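Side-chain contacts in alanine racemase (PDB 3HUR), which belongs to the alanine racemase family, pairing an N-terminal TIM-barrel domain with a C-terminal domain built mainly of beta strands: residues A[8-13]-A[286-291]; A[303-308]-A[327-332]. One frame throughout, in Å; residues are numbered along the deposited sequence.

Contact 1 of 2, residues A[8-13]-A[286-291]; sequences RPTWVS and LPFGYN. With SO4 (sulfate ion), chain D.
Pro9 and Pro287 meet ring against ring, and this apolar pair carries most of the contact. CB of Pro9 lies 3.5 Å from CG of Pro287. The same Pro9 CB is 3.9 Å from Pro287 CB, so one corner of the first ring rests on two carbons of the second. Thr10 adds its methyl group. Its CG2 is 4.1 Å from Phe288 CB and approaches the phenyl ring obliquely. The Thr10 chi1 of 58° turns CG2 away from the carbonyl carbon, to the side of the backbone N, and so toward Phe288.

No hydrogen bond joins the two segments. Pro287 is the centre of an inverse gamma turn, with a weak backbone bond from Phe288 N to Leu286 O. The turn begins at Leu286, the last residue of strand 281-286, and presents the proline ring to Pro9.

Arg8, at the start of segment 8-13, binds a sulfate ion, probably from the crystallisation liquor. NH1 of Arg8 gives a nearly straight bond to sulfate O3 (2.8 Å, 176°). NH2 of Arg8 gives a longer one to O1 (3.3 Å). Both oxygens lie at the edge of the guanidinium. NH1 also makes a salt bridge with Asp70 of the second subunit.

Pro9 and Thr10 also pack on Glu361 of the second subunit, and Pro287 on its Val359. Within the chain, strand 251-263 touches Pro287 and Phe288 through Ser255, while Leu337 of strand 334-339 and the ring of Trp294 meet Phe288.

Contact 2 of 2, residues A[303-308]-A[327-332]; sequences VIINGK and RKYPIG
Tyr329 meets Ile305 with one face of its ring and Asn306 at the edge; CE2 is the nearest ring atom to both. The apolar part comes from Ile305. Its CG2 methyl lies over one face of the ring, offset toward the rim, 4.2 Å from Tyr329 CE2. This methyl is anti to the backbone N, while chi1 of -69° sets CG1 beside that nitrogen. The other face of the ring is covered from within segment 327-332. CZ of Arg327 stands 3.6 Å above the plane of the Tyr329 ring, also toward its rim. Arg327 NE also makes a weak bond to Lys328 O.

Ile305 to Lys308 form a type I' beta turn, the tight two-residue link of a beta hairpin between strands 302-305 and 308-311. Backbone bonds run both ways between Ile305 and Lys308. Asn306 and Gly307 occupy the two corner positions with positive phi, a sequence well suited to this turn.

The polar groups meet without hydrogen bonds across the segments. Asn306 OD1 lies at the ring edge, near its plane, 4.0 Å from Tyr329 CE2. The amide and ring planes are 55° apart. Tyr329 OH is hydrogen-bonded to Asp326 OD1, just before the segment. Lys308 also touches Asp326. Lys308 NZ and Arg327 NH2 carry like charges and stand 5.4 Å apart, not in contact.

Overall arrangement
The chain enters the mixed sheet early, with segment 8-13 on strand 10-15. It then builds the parallel eight-stranded barrel sheet and its helices before returning through strands 251-263 and 281-286. Contact 1 closes this long loop of 272 residues, bringing the start of strand 10-15 and the residue before it against the loop that follows strand 281-286. Contact 2 opens only after contact 1 has closed, so the two are in series and neither nest nor cross. It closes a short loop of 18 residues, joining the 302-311 hairpin to the segment before strand 334-339. Their centres are about 15 Å apart. Both reach the same mixed sheet.

Contact 1 of 2, residues A[8-13]-A[286-291]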
loop_
_atom_site.group_PDB
_atom_site.type_symbol
_atom_site.label_atom_id
_atom_site.label_comp_id
_atom_site.label_asym_id
_atom_site.label_seq_id
_atom_site.Cartn_x
_atom_site.Cartn_y
_atom_site.Cartn_z
ATOM N N ARG A 8 -17.752 -7.755 -16.653
ATOM C CA ARG A 8 -17.979 -6.598 -15.743
ATOM C C ARG A 8 -18.409 -7.101 -14.335
ATOM O O ARG A 8 -19.597 -7.052 -13.986
ATOM C CB ARG A 8 -19.088 -5.716 -16.356
ATOM C CG ARG A 8 -19.576 -4.542 -15.517
ATOM C CD ARG A 8 -19.008 -3.239 -15.971
ATOM N NE ARG A 8 -19.277 -2.909 -17.377
ATOM C CZ ARG A 8 -18.385 -2.334 -18.188
ATOM N NH1 ARG A 8 -18.703 -2.068 -19.455
ATOM N NH2 ARG A 8 -17.156 -2.032 -17.749
ATOM N N PRO A 9 -17.453 -7.637 -13.573
ATOM C CA PRO A 9 -17.728 -8.361 -12.336
ATOM C C PRO A 9 -18.041 -7.456 -11.193
ATOM O O PRO A 9 -18.715 -7.871 -10.219
ATOM C CB PRO A 9 -16.430 -9.093 -12.045
ATOM C CG PRO A 9 -15.351 -8.398 -12.872
ATOM C CD PRO A 9 -16.088 -7.849 -14.066
ATOM N N THR A 10 -17.559 -6.220 -11.281
ATOM C CA THR A 10 -17.896 -5.265 -10.280
ATOM C C THR A 10 -18.165 -3.929 -10.952
ATOM O O THR A 10 -17.689 -3.688 -12.046
ATOM C CB THR A 10 -16.751 -5.124 -9.286
ATOM O OG1 THR A 10 -15.547 -4.726 -9.976
ATOM C CG2 THR A 10 -16.525 -6.390 -8.540
ATOM N N TRP A 11 -18.921 -3.062 -10.300
ATOM C CA TRP A 11 -19.194 -1.743 -10.820
ATOM C C TRP A 11 -19.785 -0.813 -9.732
ATOM O O TRP A 11 -20.208 -1.281 -8.669
ATOM C CB TRP A 11 -20.148 -1.852 -12.007
ATOM C CG TRP A 11 -21.486 -2.390 -11.682
ATOM C CD1 TRP A 11 -22.590 -1.681 -11.336
ATOM C CD2 TRP A 11 -21.883 -3.775 -11.690
ATOM N NE1 TRP A 11 -23.656 -2.543 -11.094
ATOM C CE2 TRP A 11 -23.237 -3.828 -11.302
ATOM C CE3 TRP A 11 -21.218 -4.976 -11.983
ATOM C CZ2 TRP A 11 -23.933 -5.007 -11.229
ATOM C CZ3 TRP A 11 -21.906 -6.142 -11.874
ATOM C CH2 TRP A 11 -23.253 -6.160 -11.513
ATOM N N VAL A 12 -19.792 0.489 -10.000
ATOM C CA VAL A 12 -20.421 1.504 -9.127
ATOM C C VAL A 12 -21.702 1.871 -9.772
ATOM O O VAL A 12 -21.708 2.341 -10.893
ATOM C CB VAL A 12 -19.660 2.838 -9.024
ATOM C CG1 VAL A 12 -20.442 3.825 -8.113
ATOM C CG2 VAL A 12 -18.267 2.618 -8.500
ATOM N N SER A 13 -22.783 1.657 -9.036
ATOM C CA SER A 13 -24.121 1.865 -9.520
ATOM C C SER A 13 -24.581 3.228 -8.974
ATOM O O SER A 13 -24.562 3.446 -7.775
ATOM C CB SER A 13 -24.998 0.736 -8.987
ATOM O OG SER A 13 -26.329 0.997 -9.325
ATOM N N LEU A 286 -18.355 -14.676 -5.245
ATOM C CA LEU A 286 -18.496 -13.360 -5.851
ATOM C C LEU A 286 -17.122 -12.978 -6.375
ATOM O O LEU A 286 -16.118 -13.259 -5.733
ATOM C CB LEU A 286 -19.001 -12.334 -4.812
ATOM C CG LEU A 286 -20.225 -12.733 -3.981
ATOM C CD1 LEU A 286 -20.608 -11.618 -3.040
ATOM C CD2 LEU A 286 -21.438 -13.128 -4.818
ATOM N N PRO A 287 -17.061 -12.344 -7.538
ATOM C CA PRO A 287 -15.765 -12.158 -8.131
ATOM C C PRO A 287 -15.088 -10.872 -7.663
ATOM O O PRO A 287 -14.669 -10.054 -8.475
ATOM C CB PRO A 287 -16.086 -12.146 -9.610
ATOM C CG PRO A 287 -17.419 -11.432 -9.665
ATOM C CD PRO A 287 -18.137 -11.957 -8.461
ATOM N N PHE A 288 -14.980 -10.699 -6.352
ATOM C CA PHE A 288 -14.053 -9.747 -5.807
ATOM C C PHE A 288 -13.317 -10.276 -4.601
ATOM O O PHE A 288 -13.772 -11.159 -3.897
ATOM C CB PHE A 288 -14.776 -8.455 -5.447
ATOM C CG PHE A 288 -15.936 -8.645 -4.531
ATOM C CD1 PHE A 288 -15.757 -8.648 -3.182
ATOM C CD2 PHE A 288 -17.208 -8.825 -5.035
ATOM C CE1 PHE A 288 -16.818 -8.819 -2.336
ATOM C CE2 PHE A 288 -18.296 -8.971 -4.186
ATOM C CZ PHE A 288 -18.087 -8.977 -2.834
ATOM N N GLY A 289 -12.174 -9.663 -4.341
ATOM C CA GLY A 289 -11.414 -9.940 -3.133
ATOM C C GLY A 289 -10.366 -8.899 -2.899
ATOM O O GLY A 289 -10.494 -7.771 -3.351
ATOM N N TYR A 290 -9.276 -9.283 -2.252
ATOM C CA TYR A 290 -8.310 -8.294 -1.789
ATOM C C TYR A 290 -7.541 -7.599 -2.875
ATOM O O TYR A 290 -6.790 -6.707 -2.553
ATOM C CB TYR A 290 -7.337 -8.908 -0.776
ATOM C CG TYR A 290 -8.020 -9.285 0.516
ATOM C CD1 TYR A 290 -8.482 -8.309 1.391
ATOM C CD2 TYR A 290 -8.190 -10.619 0.875
ATOM C CE1 TYR A 290 -9.125 -8.663 2.578
ATOM C CE2 TYR A 290 -8.823 -10.976 2.058
ATOM C CZ TYR A 290 -9.288 -10.009 2.904
ATOM O OH TYR A 290 -9.906 -10.399 4.091
ATOM N N ASN A 291 -7.665 -8.039 -4.132
ATOM C CA ASN A 291 -7.114 -7.302 -5.279
ATOM C C ASN A 291 -7.775 -5.965 -5.397
ATOM O O ASN A 291 -7.241 -5.098 -6.077
ATOM C CB ASN A 291 -7.450 -7.972 -6.607
ATOM C CG ASN A 291 -6.323 -8.745 -7.176
ATOM O OD1 ASN A 291 -5.187 -8.612 -6.719
ATOM N ND2 ASN A 291 -6.618 -9.577 -8.201
HETATM S S SO4 D . -15.583 -1.360 -21.355
HETATM O O1 SO4 D . -14.953 -1.289 -20.049
HETATM O O2 SO4 D . -15.621 -2.728 -21.950
HETATM O O3 SO4 D . -16.906 -0.780 -21.131
HETATM O O4 SO4 D . -14.797 -0.475 -22.229
#

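Contact 2 of 2, residues A[303-308]-A[327-332]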
loop_
_atom_site.group_PDB
_atom_site.type_symbol
_atom_site.label_atom_id
_atom_site.label_comp_id
_atom_site.label_asym_id
_atom_site.label_seq_id
_atom_site.Cartn_x
_atom_site.Cartn_y
_atom_site.Cartn_z
ATOM N N VAL A 303 -23.400 -8.970 2.740
ATOM C CA VAL A 303 -23.692 -8.263 1.498
ATOM C C VAL A 303 -25.197 -8.263 1.342
ATOM O O VAL A 303 -25.886 -8.998 2.059
ATOM C CB VAL A 303 -23.011 -8.947 0.298
ATOM C CG1 VAL A 303 -21.503 -8.928 0.455
ATOM C CG2 VAL A 303 -23.488 -10.377 0.161
ATOM N N ILE A 304 -25.708 -7.452 0.422
ATOM C CA ILE A 304 -27.122 -7.445 0.123
ATOM C C ILE A 304 -27.415 -8.121 -1.197
ATOM O O ILE A 304 -26.893 -7.746 -2.244
ATOM C CB ILE A 304 -27.681 -6.007 0.055
ATOM C CG1 ILE A 304 -27.610 -5.335 1.424
ATOM C CG2 ILE A 304 -29.111 -5.995 -0.480
ATOM C CD1 ILE A 304 -27.436 -3.798 1.332
ATOM N N ILE A 305 -28.284 -9.113 -1.128
ATOM C CA ILE A 305 -28.791 -9.789 -2.297
ATOM C C ILE A 305 -30.294 -9.836 -2.157
ATOM O O ILE A 305 -30.822 -10.306 -1.135
ATOM C CB ILE A 305 -28.269 -11.230 -2.382
ATOM C CG1 ILE A 305 -26.776 -11.248 -2.679
ATOM C CG2 ILE A 305 -28.958 -11.971 -3.481
ATOM C CD1 ILE A 305 -26.120 -12.577 -2.427
ATOM N N ASN A 306 -30.985 -9.337 -3.178
ATOM C CA ASN A 306 -32.447 -9.406 -3.196
ATOM C C ASN A 306 -33.081 -8.669 -2.025
ATOM O O ASN A 306 -33.984 -9.191 -1.360
ATOM C CB ASN A 306 -32.900 -10.865 -3.161
ATOM C CG ASN A 306 -34.134 -11.098 -3.994
ATOM O OD1 ASN A 306 -34.041 -11.256 -5.209
ATOM N ND2 ASN A 306 -35.285 -11.133 -3.359
ATOM N N GLY A 307 -32.590 -7.467 -1.751
ATOM C CA GLY A 307 -33.092 -6.690 -0.621
ATOM C C GLY A 307 -32.664 -7.249 0.729
ATOM O O GLY A 307 -32.749 -6.566 1.732
ATOM N N LYS A 308 -32.166 -8.480 0.755
ATOM C CA LYS A 308 -31.818 -9.111 2.015
ATOM C C LYS A 308 -30.307 -9.183 2.218
ATOM O O LYS A 308 -29.490 -9.138 1.294
ATOM C CB LYS A 308 -32.427 -10.528 2.134
ATOM C CG LYS A 308 -33.728 -10.756 1.318
ATOM C CD LYS A 308 -34.688 -11.792 1.972
ATOM C CE LYS A 308 -36.081 -11.842 1.269
ATOM N NZ LYS A 308 -36.121 -12.826 0.120
ATOM N N ARG A 327 -31.705 -19.158 -0.145
ATOM C CA ARG A 327 -32.184 -20.180 -1.066
ATOM C C ARG A 327 -31.173 -20.217 -2.199
ATOM O O ARG A 327 -30.113 -19.628 -2.084
ATOM C CB ARG A 327 -33.605 -19.846 -1.565
ATOM C CG ARG A 327 -33.880 -18.370 -1.728
ATOM C CD ARG A 327 -35.061 -18.117 -2.653
ATOM N NE ARG A 327 -34.632 -17.910 -4.042
ATOM C CZ ARG A 327 -34.908 -16.835 -4.781
ATOM N NH1 ARG A 327 -34.441 -16.771 -6.033
ATOM N NH2 ARG A 327 -35.648 -15.836 -4.293
ATOM N N LYS A 328 -31.489 -20.901 -3.286
ATOM C CA LYS A 328 -30.579 -20.991 -4.414
ATOM C C LYS A 328 -30.833 -19.754 -5.268
ATOM O O LYS A 328 -32.002 -19.420 -5.499
ATOM C CB LYS A 328 -30.867 -22.292 -5.193
ATOM C CG LYS A 328 -29.961 -22.565 -6.415
ATOM C CD LYS A 328 -30.598 -23.585 -7.383
ATOM C CE LYS A 328 -29.639 -23.989 -8.531
ATOM N NZ LYS A 328 -30.356 -24.256 -9.838
ATOM N N TYR A 329 -29.778 -19.060 -5.724
ATOM C CA TYR A 329 -29.965 -17.997 -6.733
ATOM C C TYR A 329 -29.219 -18.328 -8.000
ATOM O O TYR A 329 -28.212 -19.011 -7.961
ATOM C CB TYR A 329 -29.523 -16.626 -6.222
ATOM C CG TYR A 329 -30.385 -16.096 -5.128
ATOM C CD1 TYR A 329 -30.300 -16.626 -3.844
ATOM C CD2 TYR A 329 -31.295 -15.091 -5.357
ATOM C CE1 TYR A 329 -31.092 -16.166 -2.816
ATOM C CE2 TYR A 329 -32.114 -14.613 -4.316
ATOM C CZ TYR A 329 -31.988 -15.167 -3.056
ATOM O OH TYR A 329 -32.773 -14.739 -2.022
ATOM N N PRO A 330 -29.700 -17.827 -9.138
ATOM C CA PRO A 330 -29.018 -18.063 -10.379
ATOM C C PRO A 330 -27.787 -17.170 -10.559
ATOM O O PRO A 330 -27.739 -16.033 -10.065
ATOM C CB PRO A 330 -30.065 -17.670 -11.410
ATOM C CG PRO A 330 -30.805 -16.610 -10.764
ATOM C CD PRO A 330 -30.910 -17.019 -9.339
ATOM N N ILE A 331 -26.825 -17.650 -11.343
ATOM C CA ILE A 331 -25.635 -16.873 -11.552
ATOM C C ILE A 331 -26.084 -15.592 -12.219
ATOM O O ILE A 331 -27.091 -15.563 -12.900
ATOM C CB ILE A 331 -24.529 -17.651 -12.346
ATOM C CG1 ILE A 331 -24.936 -17.876 -13.784
ATOM C CG2 ILE A 331 -24.154 -18.991 -11.656
ATOM C CD1 ILE A 331 -24.189 -16.986 -14.724
ATOM N N GLY A 332 -25.363 -14.515 -11.981
ATOM C CA GLY A 332 -25.734 -13.236 -12.599
ATOM C C GLY A 332 -26.596 -12.368 -11.706
ATOM O O GLY A 332 -26.860 -11.241 -12.046
#